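Side-chain contacts in uncharacterized oxidoreductase yvaA (Bacillus subtilis subsp. subtilis, PDB 3GDO), which catalyses the reversible NADPH-dependent reduction of scyllo-inosose to scyllo-inositol, and may also reduce other oxidised compounds that appear under stress: residues L132-K135 and K136-E140; V200-R204 and E205-T209. All coordinates share one frame; numbering follows the deposited sequence.

Contact 1: residues L132-K135 and K136-E140; sequences LTIK and KLISE
L132 O accepts from K136 N (2.9 Å), one of four successive i to i+4 backbone hydrogen bonds in the closing turns of helix 129-139. The same step is repeated by L137 N to T133 O, I138 N to I134 O and S139 N to K135 O, the last at 3.0 Å. At the C-terminal end one acceptor does double duty: K136 O takes E140 N, 3.0 Å away, and S139 OG at 3.1 Å, both arriving from the same face of its carbonyl plane. S139 can do this because its OG stands between its own backbone N and carbonyl carbon (chi1 79°), turned back along the helix. T133 OG1, in a buried residue, is satisfied from beyond the segments: it donates to N129 O and accepts from V298 N; K135 NZ is hydrogen-bonded to H188 NE2. The K136 NZ to E140 OE2 ion pair is long, at 4.0 Å. Among the apolar groups, I134 CG2 lies 3.9 Å from I138 CD1, the two branched chains crossing at a slant. This helix packs with T133, I134 and L137 on F248 of strand 246-250, I134 also on Y239 and I241 of strand 239-243, and K135 and I138 on L189 of helix 174-190.

Contact 2: residues V200-R204 and E205-T209; sequences VMAQR and ENAET
R204 and A207 are the ends of a type I beta turn, with E205 and N206 at its corners, in the hairpin connection between strands 195-201 and 212-219, neighbours in the antiparallel part of the large mixed sheet. Entering the turn, E205, an exposed residue, touches R204 through its CB, 3.7 Å from R204 C, before its chain heads away. After N206 the chain folds back at A207, whose N donates to R204 O over 3.2 Å. The N-H points almost straight at the oxygen (164°), yet it arrives well above the carbonyl plane, 61° out of it, rather than on a lone pair. The methyl of A207 turns inward, with CB 3.4 Å from R204 O and 4.0 Å from R204 CB. One step beyond E208, T209 brings its backbone rather than its side chain back to the first segment, while that side chain packs on T172.

The long arm of R204 sets out with CG beside the backbone N and anti to the carbonyl carbon, then bends at chi3 (-53°). Its NE forms a salt bridge with D211 OD2, just before strand 212-219, and NH1 a hydrogen bond with R157 O. D211 OD1 takes Q203 N, so one carboxylate serves two neighbouring residues. Q203 reaches K221 O of the second subunit through NE2. Inside the bend, A202 CB meets two partners at the same 3.5 Å, the methyl carbon A207 CB and the carbonyl oxygen T209 O.

Contact 1 comes first along the chain and is complete before contact 2 begins; their centres are 36 Å apart and their nearest atoms about 22 Å, so they do not touch. What they share is the large mixed sheet of the C-terminal alpha/beta region. Helix 129-139, which carries contact 1, packs on its strands 239-243 and 246-250, whereas contact 2 lies in the connection that follows the end of strand 195-201, several strands across, on the way to 212-219. Helix 174-190, touched by contact 1, leads in sequence to strand 195-201. One local contact thus belongs to a helix covering the sheet, the other to a surface connection between adjacent strands, where M201 and Q203 meet the second subunit.

Contact 1: residues L132-K135 and K136-E140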
loop_
_atom_site.group_PDB
_atom_site.type_symbol
_atom_site.label_atom_id
_atom_site.label_comp_id
_atom_site.label_asym_id
_atom_site.label_seq_id
_atom_site.Cartn_x
_atom_site.Cartn_y
_atom_site.Cartn_z
ATOM N N LEU B 132 16.470 6.310 -10.783
ATOM C CA LEU B 132 17.675 5.931 -11.482
ATOM C C LEU B 132 18.299 4.745 -10.774
ATOM O O LEU B 132 18.779 3.816 -11.437
ATOM C CB LEU B 132 18.670 7.104 -11.573
ATOM C CG LEU B 132 18.320 8.172 -12.631
ATOM C CD1 LEU B 132 19.437 9.211 -12.669
ATOM C CD2 LEU B 132 18.057 7.557 -14.047
ATOM N N THR B 133 18.283 4.790 -9.440
ATOM C CA THR B 133 18.841 3.712 -8.608
ATOM C C THR B 133 18.148 2.376 -8.895
ATOM O O THR B 133 18.824 1.384 -9.181
ATOM C CB THR B 133 18.751 4.080 -7.142
ATOM O OG1 THR B 133 19.344 5.371 -6.963
ATOM C CG2 THR B 133 19.410 3.004 -6.223
ATOM N N ILE B 134 16.814 2.368 -8.832
ATOM C CA ILE B 134 15.982 1.244 -9.308
ATOM C C ILE B 134 16.316 0.685 -10.715
ATOM O O ILE B 134 16.469 -0.544 -10.886
ATOM C CB ILE B 134 14.474 1.593 -9.207
ATOM C CG1 ILE B 134 14.026 1.678 -7.725
ATOM C CG2 ILE B 134 13.597 0.595 -10.019
ATOM C CD1 ILE B 134 12.766 2.651 -7.513
ATOM N N LYS B 135 16.391 1.556 -11.719
ATOM C CA LYS B 135 16.821 1.108 -13.061
ATOM C C LYS B 135 18.228 0.475 -13.045
ATOM O O LYS B 135 18.483 -0.509 -13.726
ATOM C CB LYS B 135 16.766 2.255 -14.076
ATOM C CG LYS B 135 15.363 2.492 -14.616
ATOM C CD LYS B 135 15.308 3.642 -15.619
ATOM C CE LYS B 135 16.109 3.328 -16.888
ATOM N NZ LYS B 135 15.710 4.242 -17.967
ATOM N N LYS B 136 19.131 1.037 -12.255
ATOM C CA LYS B 136 20.460 0.448 -12.131
ATOM C C LYS B 136 20.422 -0.954 -11.465
ATOM O O LYS B 136 21.077 -1.901 -11.948
ATOM C CB LYS B 136 21.395 1.396 -11.396
ATOM C CG LYS B 136 22.856 1.046 -11.563
ATOM C CD LYS B 136 23.699 1.819 -10.581
ATOM C CE LYS B 136 25.153 1.882 -11.031
ATOM N NZ LYS B 136 26.033 1.953 -9.827
ATOM N N LEU B 137 19.630 -1.098 -10.398
ATOM C CA LEU B 137 19.472 -2.398 -9.766
ATOM C C LEU B 137 18.836 -3.408 -10.707
ATOM O O LEU B 137 19.237 -4.581 -10.718
ATOM C CB LEU B 137 18.661 -2.308 -8.477
ATOM C CG LEU B 137 19.319 -1.579 -7.325
ATOM C CD1 LEU B 137 18.270 -1.224 -6.277
ATOM C CD2 LEU B 137 20.468 -2.415 -6.727
ATOM N N ILE B 138 17.854 -2.973 -11.488
ATOM C CA ILE B 138 17.198 -3.881 -12.412
ATOM C C ILE B 138 18.224 -4.376 -13.462
ATOM O O ILE B 138 18.330 -5.583 -13.714
ATOM C CB ILE B 138 15.942 -3.242 -13.071
ATOM C CG1 ILE B 138 14.816 -3.121 -12.023
ATOM C CG2 ILE B 138 15.461 -4.076 -14.291
ATOM C CD1 ILE B 138 13.572 -2.418 -12.530
ATOM N N SER B 139 18.992 -3.445 -14.029
ATOM C CA SER B 139 19.903 -3.781 -15.129
ATOM C C SER B 139 21.044 -4.699 -14.636
ATOM O O SER B 139 21.497 -5.570 -15.359
ATOM C CB SER B 139 20.466 -2.527 -15.781
ATOM O OG SER B 139 21.520 -2.002 -14.984
ATOM N N GLU B 140 21.466 -4.525 -13.388
ATOM C CA GLU B 140 22.508 -5.368 -12.808
ATOM C C GLU B 140 21.986 -6.724 -12.263
ATOM O O GLU B 140 22.719 -7.443 -11.565
ATOM C CB GLU B 140 23.247 -4.570 -11.740
ATOM C CG GLU B 140 24.007 -3.378 -12.314
ATOM C CD GLU B 140 24.693 -2.555 -11.236
ATOM O OE1 GLU B 140 24.477 -2.863 -10.046
ATOM O OE2 GLU B 140 25.431 -1.588 -11.565
#

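Contact 2: residues V200-R204 and E205-T209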
loop_
_atom_site.group_PDB
_atom_site.type_symbol
_atom_site.label_atom_id
_atom_site.label_comp_id
_atom_site.label_asym_id
_atom_site.label_seq_id
_atom_site.Cartn_x
_atom_site.Cartn_y
_atom_site.Cartn_z
ATOM N N VAL B 200 -10.495 7.365 -6.799
ATOM C CA VAL B 200 -9.956 8.706 -6.970
ATOM C C VAL B 200 -10.990 9.631 -6.299
ATOM O O VAL B 200 -12.180 9.593 -6.645
ATOM C CB VAL B 200 -9.699 9.003 -8.496
ATOM C CG1 VAL B 200 -9.203 10.386 -8.739
ATOM C CG2 VAL B 200 -8.677 7.991 -9.092
ATOM N N MET B 201 -10.547 10.397 -5.305
ATOM C CA MET B 201 -11.460 11.175 -4.477
ATOM C C MET B 201 -10.805 12.401 -3.876
ATOM O O MET B 201 -9.580 12.640 -3.991
ATOM C CB MET B 201 -12.124 10.316 -3.355
ATOM C CG MET B 201 -11.210 9.919 -2.125
ATOM S SD MET B 201 -11.969 8.955 -0.736
ATOM C CE MET B 201 -12.931 7.774 -1.531
ATOM N N ALA B 202 -11.676 13.171 -3.228
ATOM C CA ALA B 202 -11.340 14.305 -2.377
ATOM C C ALA B 202 -11.632 13.901 -0.920
ATOM O O ALA B 202 -12.782 13.806 -0.506
ATOM C CB ALA B 202 -12.174 15.493 -2.782
ATOM N N GLN B 203 -10.577 13.634 -0.162
ATOM C CA GLN B 203 -10.678 13.435 1.271
ATOM C C GLN B 203 -10.895 14.693 2.098
ATOM O O GLN B 203 -11.537 14.642 3.140
ATOM C CB GLN B 203 -9.415 12.763 1.789
ATOM C CG GLN B 203 -9.599 11.306 1.992
ATOM C CD GLN B 203 -8.340 10.606 2.449
ATOM O OE1 GLN B 203 -7.213 11.108 2.283
ATOM N NE2 GLN B 203 -8.527 9.430 3.017
ATOM N N ARG B 204 -10.300 15.802 1.680
ATOM C CA ARG B 204 -10.258 16.974 2.550
ATOM C C ARG B 204 -11.629 17.634 2.689
ATOM O O ARG B 204 -12.483 17.537 1.788
ATOM C CB ARG B 204 -9.185 17.963 2.119
ATOM C CG ARG B 204 -7.786 17.464 2.441
ATOM C CD ARG B 204 -6.735 18.352 1.819
ATOM N NE ARG B 204 -6.947 18.535 0.382
ATOM C CZ ARG B 204 -6.256 19.379 -0.376
ATOM N NH1 ARG B 204 -5.287 20.126 0.152
ATOM N NH2 ARG B 204 -6.545 19.495 -1.657
ATOM N N GLU B 205 -11.808 18.290 3.836
ATOM C CA GLU B 205 -13.096 18.809 4.288
ATOM C C GLU B 205 -13.891 19.585 3.233
ATOM O O GLU B 205 -15.066 19.269 2.974
ATOM C CB GLU B 205 -12.925 19.656 5.559
ATOM C CG GLU B 205 -14.103 19.486 6.530
ATOM C CD GLU B 205 -14.403 20.759 7.338
ATOM O OE1 GLU B 205 -13.476 21.301 7.995
ATOM O OE2 GLU B 205 -15.567 21.222 7.309
ATOM N N ASN B 206 -13.275 20.587 2.621
ATOM C CA ASN B 206 -14.014 21.376 1.634
ATOM C C ASN B 206 -13.512 21.207 0.195
ATOM O O ASN B 206 -13.723 22.082 -0.639
ATOM C CB ASN B 206 -14.007 22.852 2.051
ATOM C CG ASN B 206 -14.851 23.104 3.298
ATOM O OD1 ASN B 206 -14.321 23.283 4.402
ATOM N ND2 ASN B 206 -16.171 23.069 3.132
ATOM N N ALA B 207 -12.874 20.071 -0.086
ATOM C CA ALA B 207 -12.111 19.863 -1.331
ATOM C C ALA B 207 -12.911 19.931 -2.645
ATOM O O ALA B 207 -13.951 19.289 -2.780
ATOM C CB ALA B 207 -11.327 18.531 -1.252
ATOM N N GLU B 208 -12.369 20.676 -3.614
ATOM C CA GLU B 208 -12.942 20.814 -4.961
ATOM C C GLU B 208 -12.429 19.736 -5.907
ATOM O O GLU B 208 -13.172 19.193 -6.731
ATOM C CB GLU B 208 -12.539 22.165 -5.570
ATOM C CG GLU B 208 -13.097 23.406 -4.870
ATOM C CD GLU B 208 -14.610 23.560 -5.072
ATOM O OE1 GLU B 208 -15.389 22.865 -4.362
ATOM O OE2 GLU B 208 -15.013 24.382 -5.944
ATOM N N THR B 209 -11.132 19.478 -5.826
ATOM C CA THR B 209 -10.478 18.632 -6.785
ATOM C C THR B 209 -9.979 17.355 -6.093
ATOM O O THR B 209 -10.015 17.231 -4.864
ATOM C CB THR B 209 -9.321 19.399 -7.423
ATOM O OG1 THR B 209 -8.512 19.941 -6.379
ATOM C CG2 THR B 209 -9.856 20.596 -8.318
#